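Local coordinates for protein TRAP-type C4-dicarboxylate:H+ symport system substrate-binding component DctP (Shewanella oneidensis, PDB 4MX6) that binds succinate in the periplasm and probably hands C4-dicarboxylates to a TRAP-type, proton-coupled membrane transporter, at residues M54-K57 with F58-L61; D125-N128 with R129-G133; K199-F202 with S203-F206; S257-A260 with D261-K264; N278-A281 with A282-N286. One frame throughout, in Å; residues are numbered along the deposited sequence. Where two conformers were deposited one is given.

Contact 1: M54-K57 with F58-L61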
loop_
_atom_site.group_PDB
_atom_site.type_symbol
_atom_site.label_atom_id
_atom_site.label_comp_id
_atom_site.label_asym_id
_atom_site.label_seq_id
_atom_site.Cartn_x
_atom_site.Cartn_y
_atom_site.Cartn_z
ATOM N N MET A 54 -2.780 12.593 -4.284
ATOM C CA MET A 54 -4.144 12.189 -4.637
ATOM C C MET A 54 -5.147 12.862 -3.702
ATOM O O MET A 54 -6.163 13.400 -4.148
ATOM C CB MET A 54 -4.279 10.666 -4.594
ATOM C CG MET A 54 -5.695 10.154 -4.783
ATOM S SD MET A 54 -6.544 9.957 -3.216
ATOM C CE MET A 54 -8.212 9.655 -3.783
ATOM N N ALA A 55 -4.872 12.847 -2.399
ATOM C CA ALA A 55 -5.821 13.404 -1.438
ATOM C C ALA A 55 -5.974 14.914 -1.646
ATOM O O ALA A 55 -7.089 15.446 -1.587
ATOM C CB ALA A 55 -5.377 13.083 -0.017
ATOM N N LEU A 56 -4.857 15.617 -1.864
ATOM C CA LEU A 56 -4.926 17.066 -2.099
ATOM C C LEU A 56 -5.595 17.395 -3.429
ATOM O O LEU A 56 -6.324 18.376 -3.523
ATOM C CB LEU A 56 -3.529 17.678 -2.037
ATOM C CG LEU A 56 -2.928 17.795 -0.632
ATOM C CD1 LEU A 56 -1.522 18.355 -0.718
ATOM C CD2 LEU A 56 -3.786 18.641 0.299
ATOM N N LYS A 57 -5.377 16.586 -4.459
ATOM C CA LYS A 57 -6.060 16.822 -5.728
ATOM C C LYS A 57 -7.569 16.664 -5.556
ATOM O O LYS A 57 -8.356 17.451 -6.094
ATOM C CB LYS A 57 -5.529 15.871 -6.805
ATOM C CG LYS A 57 -6.148 16.065 -8.185
ATOM C CD LYS A 57 -5.859 17.447 -8.765
ATOM C CE LYS A 57 -6.281 17.551 -10.216
ATOM N NZ LYS A 57 -5.929 18.861 -10.800
ATOM N N PHE A 58 -7.981 15.659 -4.793
ATOM C CA PHE A 58 -9.399 15.442 -4.509
ATOM C C PHE A 58 -9.988 16.670 -3.808
ATOM O O PHE A 58 -11.055 17.167 -4.194
ATOM C CB PHE A 58 -9.556 14.159 -3.694
ATOM C CG PHE A 58 -10.966 13.864 -3.241
ATOM C CD1 PHE A 58 -12.001 13.686 -4.145
ATOM C CD2 PHE A 58 -11.228 13.700 -1.899
ATOM C CE1 PHE A 58 -13.265 13.393 -3.706
ATOM C CE2 PHE A 58 -12.500 13.394 -1.464
ATOM C CZ PHE A 58 -13.513 13.243 -2.368
ATOM N N LYS A 59 -9.285 17.188 -2.803
ATOM C CA LYS A 59 -9.686 18.426 -2.143
ATOM C C LYS A 59 -9.850 19.564 -3.143
ATOM O O LYS A 59 -10.852 20.277 -3.117
ATOM C CB LYS A 59 -8.640 18.799 -1.093
ATOM C CG LYS A 59 -8.822 20.173 -0.468
ATOM C CD LYS A 59 -7.701 20.479 0.509
ATOM C CE LYS A 59 -7.827 21.857 1.143
ATOM N NZ LYS A 59 -9.066 21.982 1.940
ATOM N N GLU A 60 -8.862 19.750 -4.009
ATOM C CA GLU A 60 -8.880 20.844 -4.966
ATOM C C GLU A 60 -10.074 20.732 -5.904
ATOM O O GLU A 60 -10.791 21.708 -6.135
ATOM C CB GLU A 60 -7.568 20.870 -5.758
ATOM C CG GLU A 60 -6.385 21.307 -4.916
ATOM C CD GLU A 60 -5.036 21.048 -5.549
ATOM O OE1 GLU A 60 -5.008 20.830 -6.771
ATOM O OE2 GLU A 60 -4.013 21.086 -4.815
ATOM N N LEU A 61 -10.316 19.530 -6.417
ATOM C CA LEU A 61 -11.393 19.338 -7.382
ATOM C C LEU A 61 -12.758 19.501 -6.732
ATOM O O LEU A 61 -13.664 20.090 -7.331
ATOM C CB LEU A 61 -11.285 17.983 -8.080
ATOM C CG LEU A 61 -10.064 17.818 -8.979
ATOM C CD1 LEU A 61 -10.172 16.474 -9.655
ATOM C CD2 LEU A 61 -9.967 18.926 -10.001
HETATM O O HOH W 1 -6.604 21.105 -9.097
#
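Two torsions carry the Lys57 chain along the helix to Leu61 and Glu60: CG lies anti to the backbone N (chi1 -178°), and a bend at chi2 (62°) turns the rest toward the following turn. Its CE comes to rest on the isobutyl group of Leu61, 3.9 Å from CD2, the two chains meeting at a slant. Glu60 runs at about a right angle to the lysine. The charges stay apart, with Lys57 NZ 4.6 Å from Glu60 OE1, and a water joins them instead, accepting from NZ at 2.9 Å and donating to OE1 at 2.8 Å. Were Leu61 an alanine, the lysine methylenes would probably lose part of their apolar support and the ammonium be freer to swing away from the water. Beneath the side chains, Leu61 N reaches Lys57 O at 2.9 Å, one of four successive i to i+4 bonds. Met54 and Phe58 face inward, both touching Phe41 and helix 260-295, and Phe58 also meets Phe97 edge-to-face. This is an amphipathic helix, 50-65, the crossover of the beta-alpha-beta unit between strands 37-42 and 70-75, as expected in a periplasmic binding protein.

Contact 2: D125-N128 with R129-G133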
loop_
_atom_site.group_PDB
_atom_site.type_symbol
_atom_site.label_atom_id
_atom_site.label_comp_id
_atom_site.label_asym_id
_atom_site.label_seq_id
_atom_site.Cartn_x
_atom_site.Cartn_y
_atom_site.Cartn_z
ATOM N N ASP A 125 2.541 -2.866 -14.166
ATOM C CA ASP A 125 1.659 -3.113 -15.299
ATOM C C ASP A 125 0.785 -4.350 -15.038
ATOM O O ASP A 125 -0.418 -4.353 -15.342
ATOM C CB ASP A 125 2.457 -3.275 -16.596
ATOM C CG ASP A 125 3.058 -1.964 -17.098
ATOM O OD1 ASP A 125 2.473 -0.888 -16.853
ATOM O OD2 ASP A 125 4.128 -2.014 -17.745
ATOM N N ALA A 126 1.385 -5.400 -14.479
ATOM C CA ALA A 126 0.636 -6.618 -14.170
ATOM C C ALA A 126 -0.370 -6.359 -13.047
ATOM O O ALA A 126 -1.510 -6.817 -13.106
ATOM C CB ALA A 126 1.589 -7.737 -13.793
ATOM N N VAL A 127 0.058 -5.613 -12.031
ATOM C CA VAL A 127 -0.845 -5.246 -10.946
ATOM C C VAL A 127 -2.080 -4.545 -11.493
ATOM O O VAL A 127 -3.220 -4.876 -11.156
ATOM C CB VAL A 127 -0.130 -4.299 -9.940
ATOM C CG1 VAL A 127 -1.099 -3.784 -8.922
ATOM C CG2 VAL A 127 1.030 -5.016 -9.266
ATOM N N ASN A 128 -1.842 -3.558 -12.343
ATOM C CA ASN A 128 -2.927 -2.779 -12.904
ATOM C C ASN A 128 -3.877 -3.644 -13.748
ATOM O O ASN A 128 -5.092 -3.506 -13.662
ATOM C CB ASN A 128 -2.395 -1.629 -13.732
ATOM C CG ASN A 128 -3.448 -0.631 -14.035
ATOM O OD1 ASN A 128 -3.886 0.097 -13.143
ATOM N ND2 ASN A 128 -3.861 -0.563 -15.289
ATOM N N ARG A 129 -3.326 -4.527 -14.575
ATOM C CA ARG A 129 -4.180 -5.397 -15.374
ATOM C C ARG A 129 -5.072 -6.251 -14.476
ATOM O O ARG A 129 -6.271 -6.415 -14.737
ATOM C CB ARG A 129 -3.348 -6.285 -16.302
ATOM C CG ARG A 129 -2.917 -5.607 -17.588
ATOM C CD ARG A 129 -2.258 -6.589 -18.548
ATOM N NE ARG A 129 -0.801 -6.554 -18.442
ATOM C CZ ARG A 129 -0.049 -5.559 -18.909
ATOM N NH1 ARG A 129 -0.612 -4.515 -19.501
ATOM N NH2 ARG A 129 1.269 -5.600 -18.780
ATOM N N PHE A 130 -4.497 -6.806 -13.415
ATOM C CA PHE A 130 -5.288 -7.615 -12.491
ATOM C C PHE A 130 -6.386 -6.769 -11.836
ATOM O O PHE A 130 -7.542 -7.168 -11.774
ATOM C CB PHE A 130 -4.406 -8.263 -11.434
ATOM C CG PHE A 130 -5.175 -9.037 -10.410
ATOM C CD1 PHE A 130 -5.717 -10.276 -10.710
ATOM C CD2 PHE A 130 -5.380 -8.519 -9.144
ATOM C CE1 PHE A 130 -6.427 -10.986 -9.748
ATOM C CE2 PHE A 130 -6.104 -9.217 -8.192
ATOM C CZ PHE A 130 -6.622 -10.453 -8.489
ATOM N N GLN A 131 -6.024 -5.584 -11.362
ATOM C CA GLN A 131 -6.990 -4.690 -10.729
ATOM C C GLN A 131 -8.152 -4.312 -11.637
ATOM O O GLN A 131 -9.283 -4.189 -11.174
ATOM C CB GLN A 131 -6.299 -3.423 -10.240
ATOM C CG GLN A 131 -5.495 -3.655 -8.961
ATOM C CD GLN A 131 -4.567 -2.502 -8.624
ATOM O OE1 GLN A 131 -4.353 -1.585 -9.425
ATOM N NE2 GLN A 131 -3.988 -2.551 -7.439
ATOM N N GLN A 132 -7.866 -4.094 -12.922
ATOM C CA GLN A 132 -8.877 -3.650 -13.880
ATOM C C GLN A 132 -9.667 -4.803 -14.493
ATOM O O GLN A 132 -10.692 -4.571 -15.132
ATOM C CB GLN A 132 -8.231 -2.803 -14.980
ATOM C CG GLN A 132 -7.664 -1.480 -14.454
ATOM C CD GLN A 132 -8.707 -0.660 -13.711
ATOM O OE1 GLN A 132 -9.761 -0.382 -14.245
ATOM N NE2 GLN A 132 -8.415 -0.280 -12.474
ATOM N N GLY A 133 -9.192 -6.029 -14.306
ATOM C CA GLY A 133 -9.914 -7.213 -14.748
ATOM C C GLY A 133 -11.062 -7.551 -13.819
ATOM O O GLY A 133 -11.303 -6.897 -12.812
HETATM O O HOH W 2 -5.751 -0.057 -11.236
#
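Water-mediated polar contacts tie Asn128 to Gln131 and Gln132. One water donates to Asn128 OD1 at 2.7 Å and to Gln131 OE1 at 2.8 Å, and accepts from Gln132 NE2 at 2.9 Å, so one amide and the two a turn further on share it. The Asn128 and Gln131 amide planes stand 74° apart, whereas those of Asn128 and Gln132 differ by only 22°. Gln132 bends at chi2 (-55°), which brings its amide back to the water.

Backbone bonds form the frame: four consecutive i to i+4 links, among them Gln131 N to Val127 O (2.9 Å). They belong to the last turns of helix 124-132; Gly133 leaves helical geometry and is the N-cap residue of helix 134-139.

Among the van der Waals contacts, Val127 and Gln131 lie side by side, with CG1 3.5 Å from NE2. That amide is also held from outside the helix, NE2 bonding Asp245 and OE1 His155; a leucine in place of Gln131 would probably leave Asp245 and His155 without their amide partner and the water with two of its three contacts.

On the exposed side the charges do not meet. In the conformer described, one of two deposited, Arg129 folds back at chi3, placing one guanidinium face over the backbone O of Asp125, while NH2 stays 4.7 Å from Asp125 OD2 and NE makes a weak hydrogen bond to Ala337 O.

Contact 3: K199-F202 with S203-F206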
loop_
_atom_site.group_PDB
_atom_site.type_symbol
_atom_site.label_atom_id
_atom_site.label_comp_id
_atom_site.label_asym_id
_atom_site.label_seq_id
_atom_site.Cartn_x
_atom_site.Cartn_y
_atom_site.Cartn_z
ATOM N N LYS A 199 4.421 -6.955 13.413
ATOM C CA LYS A 199 3.389 -6.075 12.877
ATOM C C LYS A 199 3.386 -4.766 13.658
ATOM O O LYS A 199 3.206 -4.772 14.869
ATOM C CB LYS A 199 2.011 -6.741 12.961
ATOM C CG LYS A 199 1.864 -8.015 12.133
ATOM C CD LYS A 199 0.514 -8.677 12.367
ATOM C CE LYS A 199 0.414 -10.010 11.647
ATOM N NZ LYS A 199 -0.903 -10.643 11.853
ATOM N N LYS A 200 3.574 -3.650 12.962
ATOM C CA LYS A 200 3.585 -2.333 13.598
ATOM C C LYS A 200 2.986 -1.295 12.662
ATOM O O LYS A 200 3.117 -1.406 11.452
ATOM C CB LYS A 200 5.013 -1.896 13.955
ATOM C CG LYS A 200 5.717 -2.747 14.994
ATOM C CD LYS A 200 5.118 -2.548 16.369
ATOM C CE LYS A 200 5.827 -3.384 17.408
ATOM N NZ LYS A 200 5.359 -3.077 18.783
ATOM N N PRO A 201 2.363 -0.249 13.221
ATOM C CA PRO A 201 1.821 0.826 12.378
ATOM C C PRO A 201 2.925 1.620 11.677
ATOM O O PRO A 201 4.041 1.770 12.193
ATOM C CB PRO A 201 1.070 1.700 13.372
ATOM C CG PRO A 201 1.654 1.397 14.666
ATOM C CD PRO A 201 2.095 -0.021 14.647
ATOM N N PHE A 202 2.578 2.165 10.521
ATOM C CA PHE A 202 3.529 2.860 9.678
ATOM C C PHE A 202 4.207 4.004 10.413
ATOM O O PHE A 202 5.388 4.254 10.199
ATOM C CB PHE A 202 2.819 3.383 8.437
ATOM C CG PHE A 202 3.726 4.003 7.421
ATOM C CD1 PHE A 202 4.710 3.247 6.794
ATOM C CD2 PHE A 202 3.592 5.336 7.071
ATOM C CE1 PHE A 202 5.508 3.808 5.821
ATOM C CE2 PHE A 202 4.390 5.892 6.088
ATOM C CZ PHE A 202 5.362 5.127 5.476
ATOM N N SER A 203 3.473 4.709 11.268
ATOM C CA SER A 203 4.029 5.869 11.960
ATOM C C SER A 203 5.238 5.548 12.837
ATOM O O SER A 203 6.014 6.445 13.169
ATOM C CB SER A 203 2.937 6.523 12.800
ATOM O OG SER A 203 2.532 5.668 13.853
ATOM N N GLU A 204 5.403 4.283 13.222
ATOM C CA GLU A 204 6.495 3.892 14.110
ATOM C C GLU A 204 7.760 3.439 13.392
ATOM O O GLU A 204 8.781 3.223 14.019
ATOM C CB GLU A 204 6.037 2.731 14.993
ATOM C CG GLU A 204 4.925 3.071 15.967
ATOM C CD GLU A 204 4.600 1.912 16.897
ATOM O OE1 GLU A 204 5.452 1.024 17.062
ATOM O OE2 GLU A 204 3.497 1.892 17.468
ATOM N N VAL A 205 7.696 3.241 12.086
ATOM C CA VAL A 205 8.752 2.504 11.407
ATOM C C VAL A 205 10.108 3.198 11.489
ATOM O O VAL A 205 11.109 2.556 11.796
ATOM C CB VAL A 205 8.384 2.189 9.952
ATOM C CG1 VAL A 205 9.523 1.481 9.258
ATOM C CG2 VAL A 205 7.138 1.314 9.922
ATOM N N PHE A 206 10.166 4.499 11.233
ATOM C CA PHE A 206 11.442 5.187 11.285
ATOM C C PHE A 206 12.124 4.985 12.645
ATOM O O PHE A 206 13.306 4.652 12.715
ATOM C CB PHE A 206 11.324 6.686 10.987
ATOM C CG PHE A 206 12.628 7.406 11.151
ATOM C CD1 PHE A 206 13.532 7.480 10.101
ATOM C CD2 PHE A 206 12.988 7.950 12.368
ATOM C CE1 PHE A 206 14.757 8.099 10.257
ATOM C CE2 PHE A 206 14.215 8.571 12.527
ATOM C CZ PHE A 206 15.097 8.649 11.471
HETATM O O HOH W 3 5.920 -0.244 19.369
HETATM O O HOH W 4 7.821 5.820 9.972
#
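Glu204 leans back against the CG-CD side of the Pro201 ring, and the conformation of its side chain decides how. CG is anti to its own carbonyl carbon (chi1 -65°) and the chain continues extended, laying the carboxylate against the proline: OE2 comes 3.4 Å from Pro201 CG and also lies near CD. The other oxygen is turned to Lys200, whose CD is 3.7 Å from OE1. The lysine bends at chi2 (-71°), and its tail crosses the glutamate at a slant without making a salt bridge. A water completes the link instead, taking a hydrogen bond from Lys200 NZ at 2.9 Å and giving one to Glu204 OE1 at 2.7 Å.

Phe202 takes the other direction. With CG anti to the backbone N (chi1 -174°), its ring swings away from the turn, leaving little more than a loose contact with the CG2 methyl of Val205. The backbone closes by i to i+3 bonds, Glu204 N to Pro201 O at 3.0 Å and Val205 N to Phe202 O at 3.1 Å. These two successive bonds make a 3-10-like turn leading toward helix 205-210. A second water continues the path, donating to Phe202 O and accepting from Phe206 N.

Around this turn, Phe202 approaches to about 3 Å of bound succinate and touches Arg179 and Asn219, both succinate-binding residues. Lys200 O accepts from Arg179 NE. The segment leads from strand 196-199 into helix 205-210, beside strands 177-180 and 217-219.

Contact 4: S257-A260 with D261-K264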
loop_
_atom_site.group_PDB
_atom_site.type_symbol
_atom_site.label_atom_id
_atom_site.label_comp_id
_atom_site.label_asym_id
_atom_site.label_seq_id
_atom_site.Cartn_x
_atom_site.Cartn_y
_atom_site.Cartn_z
ATOM N N SER A 257 -25.602 8.716 2.253
ATOM C CA SER A 257 -26.142 9.956 2.826
ATOM C C SER A 257 -26.034 11.133 1.860
ATOM O O SER A 257 -26.653 12.179 2.080
ATOM C CB SER A 257 -25.434 10.301 4.140
ATOM O OG SER A 257 -24.170 10.909 3.935
ATOM N N LEU A 258 -25.246 10.979 0.804
ATOM C CA LEU A 258 -25.101 12.044 -0.182
ATOM C C LEU A 258 -26.268 12.063 -1.163
ATOM O O LEU A 258 -26.766 11.009 -1.558
ATOM C CB LEU A 258 -23.818 11.850 -0.983
ATOM C CG LEU A 258 -22.513 11.974 -0.202
ATOM C CD1 LEU A 258 -21.346 11.466 -1.029
ATOM C CD2 LEU A 258 -22.279 13.414 0.202
ATOM N N PRO A 259 -26.702 13.263 -1.577
ATOM C CA PRO A 259 -27.668 13.280 -2.679
ATOM C C PRO A 259 -27.001 12.744 -3.939
ATOM O O PRO A 259 -25.798 12.917 -4.138
ATOM C CB PRO A 259 -28.053 14.761 -2.821
ATOM C CG PRO A 259 -27.115 15.523 -2.003
ATOM C CD PRO A 259 -26.295 14.610 -1.149
ATOM N N ALA A 260 -27.770 12.082 -4.791
ATOM C CA ALA A 260 -27.174 11.345 -5.901
ATOM C C ALA A 260 -26.368 12.219 -6.861
ATOM O O ALA A 260 -25.325 11.789 -7.382
ATOM C CB ALA A 260 -28.252 10.587 -6.655
ATOM N N ASP A 261 -26.830 13.446 -7.094
ATOM C CA ASP A 261 -26.128 14.324 -8.019
ATOM C C ASP A 261 -24.784 14.786 -7.449
ATOM O O ASP A 261 -23.768 14.776 -8.154
ATOM C CB ASP A 261 -27.007 15.498 -8.521
ATOM C CG ASP A 261 -27.895 16.133 -7.440
ATOM O OD1 ASP A 261 -27.572 16.081 -6.234
ATOM O OD2 ASP A 261 -28.951 16.697 -7.836
ATOM N N LYS A 262 -24.757 15.112 -6.164
ATOM C CA LYS A 262 -23.520 15.517 -5.516
ATOM C C LYS A 262 -22.562 14.331 -5.422
ATOM O O LYS A 262 -21.352 14.484 -5.617
ATOM C CB LYS A 262 -23.803 16.092 -4.123
ATOM C CG LYS A 262 -24.799 17.233 -4.099
ATOM C CD LYS A 262 -24.397 18.345 -5.019
ATOM C CE LYS A 262 -25.547 19.321 -5.228
ATOM N NZ LYS A 262 -25.157 20.435 -6.142
ATOM N N ARG A 263 -23.100 13.155 -5.110
ATOM C CA ARG A 263 -22.289 11.946 -5.050
ATOM C C ARG A 263 -21.573 11.726 -6.383
ATOM O O ARG A 263 -20.399 11.367 -6.410
ATOM C CB ARG A 263 -23.148 10.728 -4.700
ATOM C CG ARG A 263 -22.313 9.471 -4.491
ATOM C CD ARG A 263 -23.136 8.203 -4.319
ATOM N NE ARG A 263 -24.154 8.317 -3.275
ATOM C CZ ARG A 263 -25.472 8.224 -3.445
ATOM N NH1 ARG A 263 -26.026 8.001 -4.634
ATOM N NH2 ARG A 263 -26.247 8.355 -2.390
ATOM N N LYS A 264 -22.283 11.922 -7.492
ATOM C CA LYS A 264 -21.685 11.726 -8.804
ATOM C C LYS A 264 -20.522 12.684 -9.061
ATOM O O LYS A 264 -19.486 12.282 -9.580
ATOM C CB LYS A 264 -22.754 11.879 -9.880
ATOM C CG LYS A 264 -22.242 11.652 -11.277
ATOM C CD LYS A 264 -23.368 11.675 -12.285
ATOM C CE LYS A 264 -22.856 11.353 -13.670
ATOM N NZ LYS A 264 -23.959 11.298 -14.632
HETATM O O HOH W 5 -24.594 9.090 -7.612
#
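Ala260 O is gripped by two donors: Lys264 N reaches it at 3.0 Å, and a water donates to it at 2.8 Å. That water also lies by the Arg263 guanidinium, but its bond from NH1 is weak at 3.5 Å. Next to it, Arg263 N binds Pro259 O at 2.9 Å in a nearly linear arrangement, with an N-H...O angle of 167°.

Arg263 carries most of the side-chain contact. Its chain leaves with CG anti to the backbone N and then turns at chi3 (-53°), folding the guanidinium back over the start of the helix so that one of its faces lies over Ala260 N. On the way, its CB packs 3.9 Å from Leu258 CB, and CG lies near Leu258 CD1. The guanidinium is also held from the preceding helix, where NE bonds Trp255 O and the group makes a cation-pi contact with the Trp255 ring.

This is the first turn of helix 260-295, with Pro259 at its N-cap position after the short connection from helix 252-257. A proline there supplies no hydroxyl or carboxylate to cap the first amides. Asp261, the second residue of the helix, bonds Lys262 N through OD1, but weakly, at 3.0 Å and a bent 125°.

The proline ring serves as an apolar seat: Pro259 CG meets Lys262 CG at 3.6 Å. Beyond that touch the lysine bends at chi2 toward its salt-bridge partner Glu69, while Leu258, Pro259 and Lys262 all touch Tyr70.

Contact 5: N278-A281 with A282-N286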
loop_
_atom_site.group_PDB
_atom_site.type_symbol
_atom_site.label_atom_id
_atom_site.label_comp_id
_atom_site.label_asym_id
_atom_site.label_seq_id
_atom_site.Cartn_x
_atom_site.Cartn_y
_atom_site.Cartn_z
ATOM N N ASN A 278 -1.830 8.019 -9.568
ATOM C CA ASN A 278 -1.142 6.926 -10.241
ATOM C C ASN A 278 0.040 7.435 -11.065
ATOM O O ASN A 278 1.096 6.795 -11.130
ATOM C CB ASN A 278 -2.110 6.151 -11.132
ATOM C CG ASN A 278 -3.045 5.257 -10.355
ATOM O OD1 ASN A 278 -2.857 4.998 -9.168
ATOM N ND2 ASN A 278 -4.060 4.748 -11.050
ATOM N N LYS A 279 -0.141 8.565 -11.735
ATOM C CA LYS A 279 0.942 9.183 -12.497
ATOM C C LYS A 279 2.080 9.586 -11.564
ATOM O O LYS A 279 3.245 9.298 -11.823
ATOM C CB LYS A 279 0.393 10.383 -13.268
ATOM C CG LYS A 279 1.405 11.129 -14.083
ATOM C CD LYS A 279 0.702 12.117 -14.997
ATOM C CE LYS A 279 1.656 12.912 -15.857
ATOM N NZ LYS A 279 2.379 13.961 -15.090
ATOM N N ILE A 280 1.731 10.243 -10.461
ATOM C CA ILE A 280 2.716 10.634 -9.461
ATOM C C ILE A 280 3.445 9.401 -8.917
ATOM O O ILE A 280 4.664 9.426 -8.748
ATOM C CB ILE A 280 2.068 11.427 -8.296
ATOM C CG1 ILE A 280 1.505 12.769 -8.786
ATOM C CG2 ILE A 280 3.074 11.674 -7.171
ATOM C CD1 ILE A 280 2.558 13.843 -9.034
ATOM N N ALA A 281 2.720 8.317 -8.661
ATOM C CA ALA A 281 3.345 7.110 -8.122
ATOM C C ALA A 281 4.489 6.650 -9.020
ATOM O O ALA A 281 5.580 6.314 -8.551
ATOM C CB ALA A 281 2.329 6.003 -7.948
ATOM N N ALA A 282 4.247 6.632 -10.324
ATOM C CA ALA A 282 5.243 6.160 -11.263
ATOM C C ALA A 282 6.403 7.150 -11.326
ATOM O O ALA A 282 7.563 6.763 -11.422
ATOM C CB ALA A 282 4.620 5.981 -12.634
ATOM N N GLU A 283 6.093 8.442 -11.289
ATOM C CA GLU A 283 7.136 9.459 -11.301
ATOM C C GLU A 283 8.018 9.378 -10.048
ATOM O O GLU A 283 9.243 9.422 -10.139
ATOM C CB GLU A 283 6.517 10.848 -11.417
ATOM C CG GLU A 283 5.861 11.077 -12.753
ATOM C CD GLU A 283 4.972 12.311 -12.820
ATOM O OE1 GLU A 283 4.589 12.841 -11.761
ATOM O OE2 GLU A 283 4.650 12.741 -13.955
ATOM N N LYS A 284 7.396 9.245 -8.881
ATOM C CA LYS A 284 8.132 9.212 -7.621
ATOM C C LYS A 284 8.958 7.941 -7.483
ATOM O O LYS A 284 10.020 7.959 -6.881
ATOM C CB LYS A 284 7.182 9.374 -6.431
ATOM C CG LYS A 284 6.607 10.763 -6.315
ATOM C CD LYS A 284 7.694 11.779 -6.049
ATOM C CE LYS A 284 7.121 13.138 -5.792
ATOM N NZ LYS A 284 8.195 14.158 -5.626
ATOM N N ASP A 285 8.505 6.843 -8.062
ATOM C CA ASP A 285 9.263 5.629 -7.953
ATOM C C ASP A 285 10.650 5.847 -8.566
ATOM O O ASP A 285 11.662 5.417 -8.001
ATOM C CB ASP A 285 8.520 4.509 -8.626
ATOM C CG ASP A 285 9.092 3.188 -8.269
ATOM O OD1 ASP A 285 8.833 2.713 -7.148
ATOM O OD2 ASP A 285 9.858 2.658 -9.096
ATOM N N ASN A 286 10.710 6.518 -9.715
ATOM C CA ASN A 286 11.986 6.841 -10.347
ATOM C C ASN A 286 12.734 7.990 -9.655
ATOM O O ASN A 286 13.933 7.883 -9.398
ATOM C CB ASN A 286 11.770 7.137 -11.833
ATOM C CG ASN A 286 11.573 5.866 -12.666
ATOM O OD1 ASN A 286 12.086 4.795 -12.332
ATOM N ND2 ASN A 286 10.831 5.990 -13.762
HETATM O O HOH W 6 2.386 14.485 -12.305
#
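Lys279 and Glu283 form an i to i+4 salt bridge on the long helix 260-295, which here has one side against strand 148-158 and the other toward solvent.

The close part of the contact rests on the backbone and on the buried side. Lys284 N makes a short, straight bond of 2.7 Å to Ile280 O. Ala281 is buried, and its methyl touches His155 of strand 148-158. One turn back, Asn278 OD1 accepts from the backbone N of that same histidine, so the helix is pinned to the strand by a polar bond as well as by a methyl contact. The Ala281 side chain remains about 10 Å from bound succinate. Along the flank, in the conformer of Ile280 described, one of two deposited, Ile280 and Lys284 lie side by side and point the same way, with Ile280 CG2 3.7 Å from Lys284 CG; beyond that touch the lysine bends at chi2, and its ammonium pairs with Glu287.

The outer side is more loosely built. Ala282 exposes its methyl, and its N reaches Asn278 O at a longer 3.3 Å. Here the charged pair does the work. Lys279 stays extended until its last torsion (chi4 -74°), which hooks the ammonium toward Glu283. The glutamate's CG is anti to its carbonyl carbon. A water accepts from Lys279 NZ and donates to Glu283 OE1, tying the second oxygen in. Lys279 NZ meets Glu283 OE2 at 2.8 Å on the syn side, 23° out of the carboxylate plane.

Contacts 1, 2 and 3 are partly buried, the first two pairing an inward apolar or amide face with charges outside; contacts 4 and 5 belong to the surface, at separate places on helix 260-295 with centres about 31 Å apart. Contact 1 leans on that same helix through its buried side chains, and contact 5 comes within about 5 Å of contact 2, nearest atoms, His155 being a partner of both. Contact 3 stands apart as the one beside succinate, with i to i+3 bonds where the mid-helix contacts use i to i+4. Lysine and glutamate meet directly in contact 5 but through water in contacts 1 and 3; contact 4 relies on arginine.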